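PDB 2BM8: cephalosporin hydroxylase CMCI from Streptomyces clavuligerus, which takes part in cephamycin biosynthesis, probably in the hydroxylation and methylation steps that place a 7-alpha-methoxy group on the cephalosporin nucleus. Local coordinates for residues B[98-103]-B[126-131]; B[133-138]-B[145-150]; B[187-192]-B[198-203]. The protein carries 3 engineered substitutions. All coordinates share one frame; numbering follows the deposited sequence.

All three contacts belong to a Rossmann-like domain whose strand order, 3-2-1-4-5-7-6, is that of class I methyltransferases. Contact 1 ties helix 94-106 to the loop leading into strand 132-136, and contact 2 joins that outermost strand to the loop that follows it. Their centres lie about 18 Å apart, yet they touch where Met129 CE meets Leu134 CD2 at 3.4 Å. Contact 3, between two short helices after strand 182-185, is centred about 33 Å from contact 1 and about 26 Å from contact 2 and, more than contact 1, adjoins other subunits. No ligand marks the pocket in this apo structure; in relatives the cofactor binds at the carboxyl ends of the first strands.

Contact 1: B[98-103]-B[126-131]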
loop_
_atom_site.group_PDB
_atom_site.type_symbol
_atom_site.label_atom_id
_atom_site.label_comp_id
_atom_site.label_asym_id
_atom_site.label_seq_id
_atom_site.Cartn_x
_atom_site.Cartn_y
_atom_site.Cartn_z
ATOM N N TRP B 98 -2.058 -35.636 2.197
ATOM C CA TRP B 98 -2.311 -34.835 1.009
ATOM C C TRP B 98 -1.401 -35.294 -0.126
ATOM O O TRP B 98 -1.878 -35.573 -1.218
ATOM C CB TRP B 98 -2.117 -33.340 1.302
ATOM C CG TRP B 98 -2.403 -32.464 0.122
ATOM C CD1 TRP B 98 -3.618 -32.145 -0.372
ATOM C CD2 TRP B 98 -1.452 -31.830 -0.721
ATOM N NE1 TRP B 98 -3.494 -31.330 -1.471
ATOM C CE2 TRP B 98 -2.164 -31.128 -1.708
ATOM C CE3 TRP B 98 -0.060 -31.771 -0.738
ATOM C CZ2 TRP B 98 -1.542 -30.393 -2.699
ATOM C CZ3 TRP B 98 0.561 -31.031 -1.715
ATOM C CH2 TRP B 98 -0.179 -30.361 -2.689
ATOM N N PHE B 99 -0.109 -35.399 0.142
ATOM C CA PHE B 99 0.849 -35.863 -0.864
ATOM C C PHE B 99 0.490 -37.252 -1.380
ATOM O O PHE B 99 0.583 -37.511 -2.578
ATOM C CB PHE B 99 2.273 -35.913 -0.300
ATOM C CG PHE B 99 2.999 -34.607 -0.351
ATOM C CD1 PHE B 99 3.564 -34.070 0.798
ATOM C CD2 PHE B 99 3.147 -33.921 -1.544
ATOM C CE1 PHE B 99 4.244 -32.871 0.757
ATOM C CE2 PHE B 99 3.834 -32.719 -1.590
ATOM C CZ PHE B 99 4.378 -32.195 -0.432
ATOM N N ARG B 100 0.107 -38.135 -0.459
ATOM C CA ARG B 100 -0.331 -39.486 -0.788
ATOM C C ARG B 100 -1.575 -39.461 -1.662
ATOM O O ARG B 100 -1.610 -40.067 -2.715
ATOM C CB ARG B 100 -0.619 -40.283 0.487
ATOM C CG ARG B 100 -0.810 -41.770 0.244
ATOM C CD ARG B 100 -2.270 -42.209 -0.021
ATOM N NE ARG B 100 -3.224 -41.581 0.898
ATOM C CZ ARG B 100 -3.370 -41.918 2.178
ATOM N NH1 ARG B 100 -2.635 -42.877 2.718
ATOM N NH2 ARG B 100 -4.246 -41.288 2.933
ATOM N N ASP B 101 -2.604 -38.761 -1.211
ATOM C CA ASP B 101 -3.842 -38.644 -1.981
ATOM C C ASP B 101 -3.559 -38.136 -3.384
ATOM O O ASP B 101 -4.027 -38.709 -4.350
ATOM C CB ASP B 101 -4.807 -37.683 -1.306
ATOM C CG ASP B 101 -5.452 -38.267 -0.086
ATOM O OD1 ASP B 101 -5.257 -39.448 0.233
ATOM O OD2 ASP B 101 -6.184 -37.590 0.630
ATOM N N LEU B 102 -2.762 -37.080 -3.474
ATOM C CA LEU B 102 -2.545 -36.372 -4.725
ATOM C C LEU B 102 -1.763 -37.212 -5.718
ATOM O O LEU B 102 -2.015 -37.165 -6.914
ATOM C CB LEU B 102 -1.795 -35.070 -4.447
ATOM C CG LEU B 102 -1.904 -33.961 -5.479
ATOM C CD1 LEU B 102 -3.304 -33.846 -6.053
ATOM C CD2 LEU B 102 -1.498 -32.663 -4.834
ATOM N N THR B 103 -0.808 -37.978 -5.213
ATOM C CA THR B 103 -0.070 -38.907 -6.038
ATOM C C THR B 103 -0.957 -40.079 -6.512
ATOM O O THR B 103 -0.776 -40.561 -7.617
ATOM C CB THR B 103 1.200 -39.427 -5.296
ATOM O OG1 THR B 103 0.883 -39.850 -3.966
ATOM C CG2 THR B 103 2.209 -38.315 -5.093
ATOM N N ALA B 126 -5.255 -44.834 11.538
ATOM C CA ALA B 126 -4.488 -45.982 11.076
ATOM C C ALA B 126 -5.051 -46.583 9.785
ATOM O O ALA B 126 -4.308 -47.169 8.996
ATOM C CB ALA B 126 -4.426 -47.033 12.163
ATOM N N SER B 127 -6.357 -46.421 9.573
ATOM C CA SER B 127 -7.029 -46.928 8.376
ATOM C C SER B 127 -6.707 -46.170 7.080
ATOM O O SER B 127 -7.006 -46.668 5.987
ATOM C CB SER B 127 -8.537 -46.893 8.587
ATOM O OG SER B 127 -8.944 -45.589 8.941
ATOM N N ASP B 128 -6.111 -44.980 7.205
ATOM C CA ASP B 128 -5.819 -44.105 6.069
ATOM C C ASP B 128 -4.307 -43.886 5.911
ATOM O O ASP B 128 -3.836 -42.761 5.755
ATOM C CB ASP B 128 -6.544 -42.770 6.255
ATOM C CG ASP B 128 -6.443 -41.866 5.033
ATOM O OD1 ASP B 128 -6.604 -42.349 3.888
ATOM O OD2 ASP B 128 -6.181 -40.651 5.123
ATOM N N MET B 129 -3.564 -44.981 5.903
ATOM C CA MET B 129 -2.112 -44.942 6.016
ATOM C C MET B 129 -1.368 -45.703 4.911
ATOM O O MET B 129 -0.153 -45.871 4.977
ATOM C CB MET B 129 -1.725 -45.499 7.385
ATOM C CG MET B 129 -0.480 -44.878 7.978
ATOM S SD MET B 129 -0.701 -43.200 8.654
ATOM C CE MET B 129 0.633 -43.233 9.738
ATOM N N GLU B 130 -2.095 -46.155 3.894
ATOM C CA GLU B 130 -1.490 -46.814 2.748
ATOM C C GLU B 130 -0.448 -45.901 2.080
ATOM O O GLU B 130 -0.736 -44.763 1.767
ATOM C CB GLU B 130 -2.577 -47.200 1.738
ATOM C CG GLU B 130 -2.126 -48.180 0.660
ATOM C CD GLU B 130 -3.168 -48.362 -0.445
ATOM O OE1 GLU B 130 -3.643 -47.338 -0.997
ATOM O OE2 GLU B 130 -3.509 -49.528 -0.767
ATOM N N ASN B 131 0.757 -46.424 1.887
ATOM C CA ASN B 131 1.867 -45.711 1.265
ATOM C C ASN B 131 2.361 -44.468 2.025
ATOM O O ASN B 131 2.956 -43.561 1.443
ATOM C CB ASN B 131 1.526 -45.413 -0.201
ATOM C CG ASN B 131 1.245 -46.695 -0.999
ATOM O OD1 ASN B 131 1.726 -47.780 -0.648
ATOM N ND2 ASN B 131 0.457 -46.577 -2.055
#
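Arg100 reaches from its helix to the loop 126-131 and grips it at both Asp128 and Glu130. Its CG stands anti to the backbone N (chi1 -168°), and bends further along the chain at chi2 and chi3 carry the guanidinium to the loop backbone. There NH1 donates to Glu130 O at 2.8 Å, with the acceptor almost in the guanidinium plane. NH2 donates to Asp128 O at 3.2 Å, coming from above the carbonyl plane, and NH1 adds a weak bond to the same oxygen. The carboxylate of Asp128 is turned 58° from the guanidinium and forms a salt bridge, NH2 to OD1 at 2.8 Å. On the helix side NE meets Asp101 OD1 at 3.0 Å, which steadies the group against rotation. Arg100 thus sits between two acids whose OD1 atoms, on Asp101 and Asp128, are 4.9 Å apart, and its charge, with that of Arg59, probably offsets their mutual repulsion.

This tight end, round the buried Arg100, contrasts with the solvent side. Glu130 lends only its backbone oxygen to the grip, while its exposed carboxylate turns to Lys104. Asn131 does little more than brush the arginine stem, CB to CG of Arg100 at 4.4 Å, and Met129 CB points away.

Arg59 binds both Asp101 and Asp128 and so extends the ionic network. Behind it, helix 94-106 packs through Phe99 and Thr103 on strand 84-88 and through Trp98 and Leu102 on helix 67-80, while Arg100 also touches Ile132 at the start of the outermost strand 132-136.

Contact 2: B[133-138]-B[145-150]; sequences TLHQGD and FEHLRE
His135 and His147 are brought together by their first torsions: CG of His135 is anti to its carbonyl carbon (chi1 -81°), whereas CG of His147 lies between the backbone N and the carbonyl carbon (chi1 67°). The two side chains come from opposite directions, one from strand 132-136 and the other from the loop after it, and His135 delivers CD2 over the centre of the His147 ring, 3.1 Å above its plane. The ring planes are inclined by 43° and the centroids are 4.0 Å apart. Around this point CD2 of His135 lies 3.2 Å from NE2 of His147.

Leu148 closes in next to the pair, its CD1 methyl 3.7 Å from His135 NE2. His147 and Leu148 occupy the central positions of a type II turn from Glu146 to Arg149, closed by the bond from Arg149 N to Glu146 O at 3.3 Å, which offers two consecutive side chains to the same histidine. Further along, the Phe145 ring meets the backbone oxygen of Asp138 obliquely, CE1 to O at 4.4 Å, and is itself buried against Ile115 and Ile168. His147 and Leu148 likewise rest on strand 111-116, so the loop folds back over the sheet edge.

No hydrogen bond crosses between the segments. Between the two, the contact rests on dispersion and on a carbon of one imidazole lying on the pi face of the other; protonation of both rings at once would probably be disfavoured at this spacing.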
loop_
_atom_site.group_PDB
_atom_site.type_symbol
_atom_site.label_atom_id
_atom_site.label_comp_id
_atom_site.label_asym_id
_atom_site.label_seq_id
_atom_site.Cartn_x
_atom_site.Cartn_y
_atom_site.Cartn_z
ATOM N N THR B 133 4.655 -43.848 5.524
ATOM C CA THR B 133 5.467 -44.503 6.544
ATOM C C THR B 133 6.001 -43.448 7.510
ATOM O O THR B 133 6.543 -42.441 7.079
ATOM C CB THR B 133 6.634 -45.279 5.865
ATOM O OG1 THR B 133 6.122 -46.249 4.939
ATOM C CG2 THR B 133 7.377 -46.120 6.852
ATOM N N LEU B 134 5.854 -43.681 8.809
ATOM C CA LEU B 134 6.301 -42.748 9.833
ATOM C C LEU B 134 7.543 -43.259 10.556
ATOM O O LEU B 134 7.476 -44.258 11.253
ATOM C CB LEU B 134 5.195 -42.547 10.857
ATOM C CG LEU B 134 4.254 -41.347 10.732
ATOM C CD1 LEU B 134 3.921 -41.013 9.307
ATOM C CD2 LEU B 134 2.988 -41.640 11.550
ATOM N N HIS B 135 8.661 -42.554 10.403
ATOM C CA HIS B 135 9.921 -42.890 11.064
ATOM C C HIS B 135 10.210 -41.891 12.185
ATOM O O HIS B 135 10.116 -40.679 11.977
ATOM C CB HIS B 135 11.065 -42.859 10.044
ATOM C CG HIS B 135 11.169 -44.099 9.213
ATOM N ND1 HIS B 135 10.095 -44.653 8.552
ATOM C CD2 HIS B 135 12.226 -44.903 8.943
ATOM C CE1 HIS B 135 10.485 -45.744 7.916
ATOM N NE2 HIS B 135 11.774 -45.917 8.134
ATOM N N GLN B 136 10.559 -42.398 13.364
ATOM C CA GLN B 136 10.980 -41.553 14.485
ATOM C C GLN B 136 12.474 -41.260 14.407
ATOM O O GLN B 136 13.291 -42.146 14.635
ATOM C CB GLN B 136 10.677 -42.239 15.817
ATOM C CG GLN B 136 11.248 -41.518 17.027
ATOM C CD GLN B 136 10.251 -41.436 18.156
ATOM O OE1 GLN B 136 9.395 -40.546 18.170
ATOM N NE2 GLN B 136 10.343 -42.366 19.100
ATOM N N GLY B 137 12.828 -40.014 14.107
ATOM C CA GLY B 137 14.213 -39.625 13.901
ATOM C C GLY B 137 14.734 -38.511 14.795
ATOM O O GLY B 137 14.182 -38.219 15.848
ATOM N N ASP B 138 15.802 -37.869 14.339
ATOM C CA ASP B 138 16.621 -37.004 15.173
ATOM C C ASP B 138 17.592 -36.278 14.227
ATOM O O ASP B 138 18.506 -36.889 13.663
ATOM C CB ASP B 138 17.350 -37.866 16.222
ATOM C CG ASP B 138 18.346 -37.080 17.069
ATOM O OD1 ASP B 138 19.161 -37.728 17.778
ATOM O OD2 ASP B 138 18.388 -35.829 17.097
ATOM N N PHE B 145 18.973 -41.017 8.978
ATOM C CA PHE B 145 18.506 -40.913 7.599
ATOM C C PHE B 145 18.922 -42.069 6.714
ATOM O O PHE B 145 18.377 -42.213 5.621
ATOM C CB PHE B 145 19.004 -39.609 6.972
ATOM C CG PHE B 145 18.442 -38.386 7.620
ATOM C CD1 PHE B 145 19.096 -37.789 8.688
ATOM C CD2 PHE B 145 17.246 -37.841 7.177
ATOM C CE1 PHE B 145 18.577 -36.665 9.295
ATOM C CE2 PHE B 145 16.720 -36.718 7.781
ATOM C CZ PHE B 145 17.388 -36.125 8.844
ATOM N N GLU B 146 19.876 -42.877 7.176
ATOM C CA GLU B 146 20.403 -44.016 6.402
ATOM C C GLU B 146 19.302 -44.892 5.786
ATOM O O GLU B 146 19.359 -45.210 4.591
ATOM C CB GLU B 146 21.363 -44.864 7.263
ATOM C CG GLU B 146 21.817 -46.202 6.657
ATOM C CD GLU B 146 22.744 -46.083 5.442
ATOM O OE1 GLU B 146 23.486 -45.074 5.324
ATOM O OE2 GLU B 146 22.739 -47.025 4.601
ATOM N N HIS B 147 18.302 -45.267 6.581
ATOM C CA HIS B 147 17.162 -45.988 6.036
ATOM C C HIS B 147 16.704 -45.271 4.786
ATOM O O HIS B 147 16.723 -44.038 4.725
ATOM C CB HIS B 147 16.005 -46.088 7.042
ATOM C CG HIS B 147 15.347 -44.777 7.377
ATOM N ND1 HIS B 147 15.489 -44.167 8.608
ATOM C CD2 HIS B 147 14.513 -43.980 6.663
ATOM C CE1 HIS B 147 14.786 -43.047 8.628
ATOM N NE2 HIS B 147 14.186 -42.910 7.459
ATOM N N LEU B 148 16.321 -46.029 3.770
ATOM C CA LEU B 148 15.609 -45.440 2.638
ATOM C C LEU B 148 16.457 -44.424 1.783
ATOM O O LEU B 148 15.945 -43.483 1.160
ATOM C CB LEU B 148 14.256 -44.888 3.146
ATOM C CG LEU B 148 13.473 -45.888 4.053
ATOM C CD1 LEU B 148 12.095 -45.374 4.477
ATOM C CD2 LEU B 148 13.354 -47.312 3.454
ATOM N N ARG B 149 17.769 -44.664 1.787
ATOM C CA ARG B 149 18.589 -44.582 0.577
ATOM C C ARG B 149 18.130 -45.758 -0.295
ATOM O O ARG B 149 18.337 -45.794 -1.501
ATOM C CB ARG B 149 20.076 -44.774 0.892
ATOM C CG ARG B 149 20.672 -43.805 1.901
ATOM C CD ARG B 149 21.917 -44.337 2.600
ATOM N NE ARG B 149 23.103 -44.183 1.759
ATOM C CZ ARG B 149 23.596 -45.106 0.928
ATOM N NH1 ARG B 149 23.050 -46.317 0.809
ATOM N NH2 ARG B 149 24.673 -44.812 0.214
ATOM N N GLU B 150 17.552 -46.746 0.380
ATOM C CA GLU B 150 16.845 -47.858 -0.229
ATOM C C GLU B 150 15.612 -47.457 -1.096
ATOM O O GLU B 150 15.071 -48.303 -1.813
ATOM C CB GLU B 150 16.459 -48.813 0.923
ATOM C CG GLU B 150 15.641 -50.053 0.585
ATOM C CD GLU B 150 14.308 -50.091 1.333
ATOM O OE1 GLU B 150 14.334 -50.209 2.585
ATOM O OE2 GLU B 150 13.236 -50.000 0.677
#

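Contact 3: B[187-192]-B[198-203]. Engineered in segment 198-203: Phe200 (natural residue Leu).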
loop_
_atom_site.group_PDB
_atom_site.type_symbol
_atom_site.label_atom_id
_atom_site.label_comp_id
_atom_site.label_asym_id
_atom_site.label_seq_id
_atom_site.Cartn_x
_atom_site.Cartn_y
_atom_site.Cartn_z
ATOM N N ASP B 187 9.896 -22.009 4.270
ATOM C CA ASP B 187 9.783 -20.940 5.270
ATOM C C ASP B 187 11.088 -20.287 5.715
ATOM O O ASP B 187 11.185 -19.049 5.746
ATOM C CB ASP B 187 9.033 -21.435 6.514
ATOM C CG ASP B 187 7.590 -21.815 6.213
ATOM O OD1 ASP B 187 6.822 -20.902 5.811
ATOM O OD2 ASP B 187 7.147 -22.981 6.335
ATOM N N MET B 188 12.080 -21.104 6.058
ATOM C CA MET B 188 13.196 -20.628 6.862
ATOM C C MET B 188 14.289 -19.852 6.126
ATOM O O MET B 188 14.936 -19.001 6.741
ATOM C CB MET B 188 13.829 -21.785 7.650
ATOM C CG MET B 188 14.665 -21.315 8.856
ATOM S SD MET B 188 13.781 -20.213 10.048
ATOM C CE MET B 188 13.279 -21.396 11.325
ATOM N N ILE B 189 14.491 -20.111 4.833
ATOM C CA ILE B 189 15.634 -19.507 4.137
ATOM C C ILE B 189 15.646 -17.980 4.148
ATOM O O ILE B 189 16.677 -17.391 4.389
ATOM C CB ILE B 189 15.819 -20.088 2.716
ATOM C CG1 ILE B 189 16.744 -21.301 2.815
ATOM C CG2 ILE B 189 16.416 -19.063 1.754
ATOM C CD1 ILE B 189 16.854 -22.122 1.590
ATOM N N PRO B 190 14.534 -17.325 3.877
ATOM C CA PRO B 190 14.470 -15.864 3.994
ATOM C C PRO B 190 14.832 -15.313 5.368
ATOM O O PRO B 190 15.421 -14.243 5.407
ATOM C CB PRO B 190 13.010 -15.561 3.664
ATOM C CG PRO B 190 12.659 -16.647 2.724
ATOM C CD PRO B 190 13.266 -17.873 3.379
ATOM N N TYR B 191 14.494 -16.015 6.449
ATOM C CA TYR B 191 14.876 -15.587 7.804
ATOM C C TYR B 191 16.381 -15.768 8.092
ATOM O O TYR B 191 16.999 -14.918 8.698
ATOM C CB TYR B 191 14.017 -16.298 8.871
ATOM C CG TYR B 191 12.537 -15.969 8.776
ATOM C CD1 TYR B 191 11.698 -16.693 7.940
ATOM C CD2 TYR B 191 11.981 -14.926 9.514
ATOM C CE1 TYR B 191 10.345 -16.396 7.825
ATOM C CE2 TYR B 191 10.625 -14.622 9.423
ATOM C CZ TYR B 191 9.812 -15.365 8.574
ATOM O OH TYR B 191 8.470 -15.079 8.474
ATOM N N TRP B 192 16.962 -16.878 7.659
ATOM C CA TRP B 192 18.398 -17.083 7.779
ATOM C C TRP B 192 19.192 -16.022 7.003
ATOM O O TRP B 192 20.246 -15.616 7.447
ATOM C CB TRP B 192 18.804 -18.474 7.281
ATOM C CG TRP B 192 18.440 -19.595 8.191
ATOM C CD1 TRP B 192 18.236 -19.530 9.535
ATOM C CD2 TRP B 192 18.252 -20.964 7.824
ATOM N NE1 TRP B 192 17.917 -20.773 10.025
ATOM C CE2 TRP B 192 17.923 -21.673 8.995
ATOM C CE3 TRP B 192 18.321 -21.666 6.617
ATOM C CZ2 TRP B 192 17.659 -23.051 9.000
ATOM C CZ3 TRP B 192 18.063 -23.047 6.622
ATOM C CH2 TRP B 192 17.740 -23.718 7.809
ATOM N N GLN B 198 25.823 -13.090 5.717
ATOM C CA GLN B 198 27.138 -13.537 5.267
ATOM C C GLN B 198 27.327 -15.057 5.364
ATOM O O GLN B 198 27.788 -15.685 4.418
ATOM C CB GLN B 198 28.241 -12.800 6.025
ATOM C CG GLN B 198 28.337 -11.317 5.643
ATOM C CD GLN B 198 29.024 -10.463 6.708
ATOM O OE1 GLN B 198 29.109 -10.852 7.880
ATOM N NE2 GLN B 198 29.512 -9.299 6.301
ATOM N N LEU B 199 26.958 -15.651 6.491
ATOM C CA LEU B 199 27.144 -17.079 6.676
ATOM C C LEU B 199 26.185 -17.843 5.774
ATOM O O LEU B 199 26.536 -18.881 5.208
ATOM C CB LEU B 199 26.911 -17.475 8.133
ATOM C CG LEU B 199 28.043 -17.158 9.101
ATOM C CD1 LEU B 199 27.527 -17.284 10.520
ATOM C CD2 LEU B 199 29.252 -18.068 8.862
ATOM N N PHE B 200 24.970 -17.333 5.629
ATOM C CA PHE B 200 24.003 -18.024 4.806
ATOM C C PHE B 200 24.476 -18.096 3.366
ATOM O O PHE B 200 24.446 -19.144 2.767
ATOM C CB PHE B 200 22.627 -17.385 4.847
ATOM C CG PHE B 200 21.636 -18.106 3.989
ATOM C CD1 PHE B 200 21.137 -19.335 4.388
ATOM C CD2 PHE B 200 21.253 -17.585 2.759
ATOM C CE1 PHE B 200 20.250 -20.033 3.579
ATOM C CE2 PHE B 200 20.367 -18.262 1.951
ATOM C CZ PHE B 200 19.862 -19.488 2.353
ATOM N N SER B 201 24.917 -16.969 2.828
ATOM C CA SER B 201 25.347 -16.883 1.435
ATOM C C SER B 201 26.525 -17.791 1.142
ATOM O O SER B 201 26.619 -18.368 0.068
ATOM C CB SER B 201 25.728 -15.453 1.107
ATOM O OG SER B 201 24.618 -14.609 1.331
ATOM N N GLU B 202 27.423 -17.903 2.106
ATOM C CA GLU B 202 28.553 -18.800 1.999
ATOM C C GLU B 202 28.091 -20.258 2.001
ATOM O O GLU B 202 28.501 -21.037 1.156
ATOM C CB GLU B 202 29.520 -18.550 3.162
ATOM C CG GLU B 202 30.969 -18.896 2.843
ATOM C CD GLU B 202 31.818 -19.178 4.076
ATOM O OE1 GLU B 202 33.046 -18.953 4.005
ATOM O OE2 GLU B 202 31.279 -19.631 5.111
ATOM N N TYR B 203 27.224 -20.614 2.943
ATOM C CA TYR B 203 26.800 -22.000 3.129
ATOM C C TYR B 203 26.009 -22.527 1.934
ATOM O O TYR B 203 26.274 -23.623 1.454
ATOM C CB TYR B 203 25.951 -22.149 4.390
ATOM C CG TYR B 203 26.687 -22.003 5.712
ATOM C CD1 TYR B 203 26.021 -22.223 6.912
ATOM C CD2 TYR B 203 28.023 -21.641 5.773
ATOM C CE1 TYR B 203 26.660 -22.086 8.128
ATOM C CE2 TYR B 203 28.674 -21.500 6.995
ATOM C CZ TYR B 203 27.982 -21.725 8.166
ATOM O OH TYR B 203 28.621 -21.592 9.375
#
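Phe200, an engineered residue where the natural sequence has leucine, carries the whole of the second segment's contact with Ile189 and Trp192. Just before it in helix 197-205, Gln198 and Leu199 have their backbone N atoms bonded to Glu20 of the third subunit. At Phe200, CG lies anti to the backbone N (chi1 180°), which sends the ring straight across to the other helix. Its CZ meets CG2 of Ile189 at 3.5 Å, with CG1 of the same residue nearly as near, and the two side chains cross at about a right angle. CD1 lies 3.8 Å from CB of Trp192, while CE1 faces the edge of the indole at CE3, 4.0 Å away. An alanine at Ile189 would remove both branches that meet CZ and would probably leave a gap at the end of the phenyl ring. Further on, Tyr203 leaves for Phe9 and Gln10 of the third subunit.

Trp41 of the second subunit meets the Phe200 ring edge-to-face and packs on Ile189, and Trp192 NE1 is bonded to Asn13 of the third. Between the helices the side chains thus meet through carbon alone and no hydrogen bond crosses, although the Ile189 carbonyl oxygen lies over one face of the Phe200 ring.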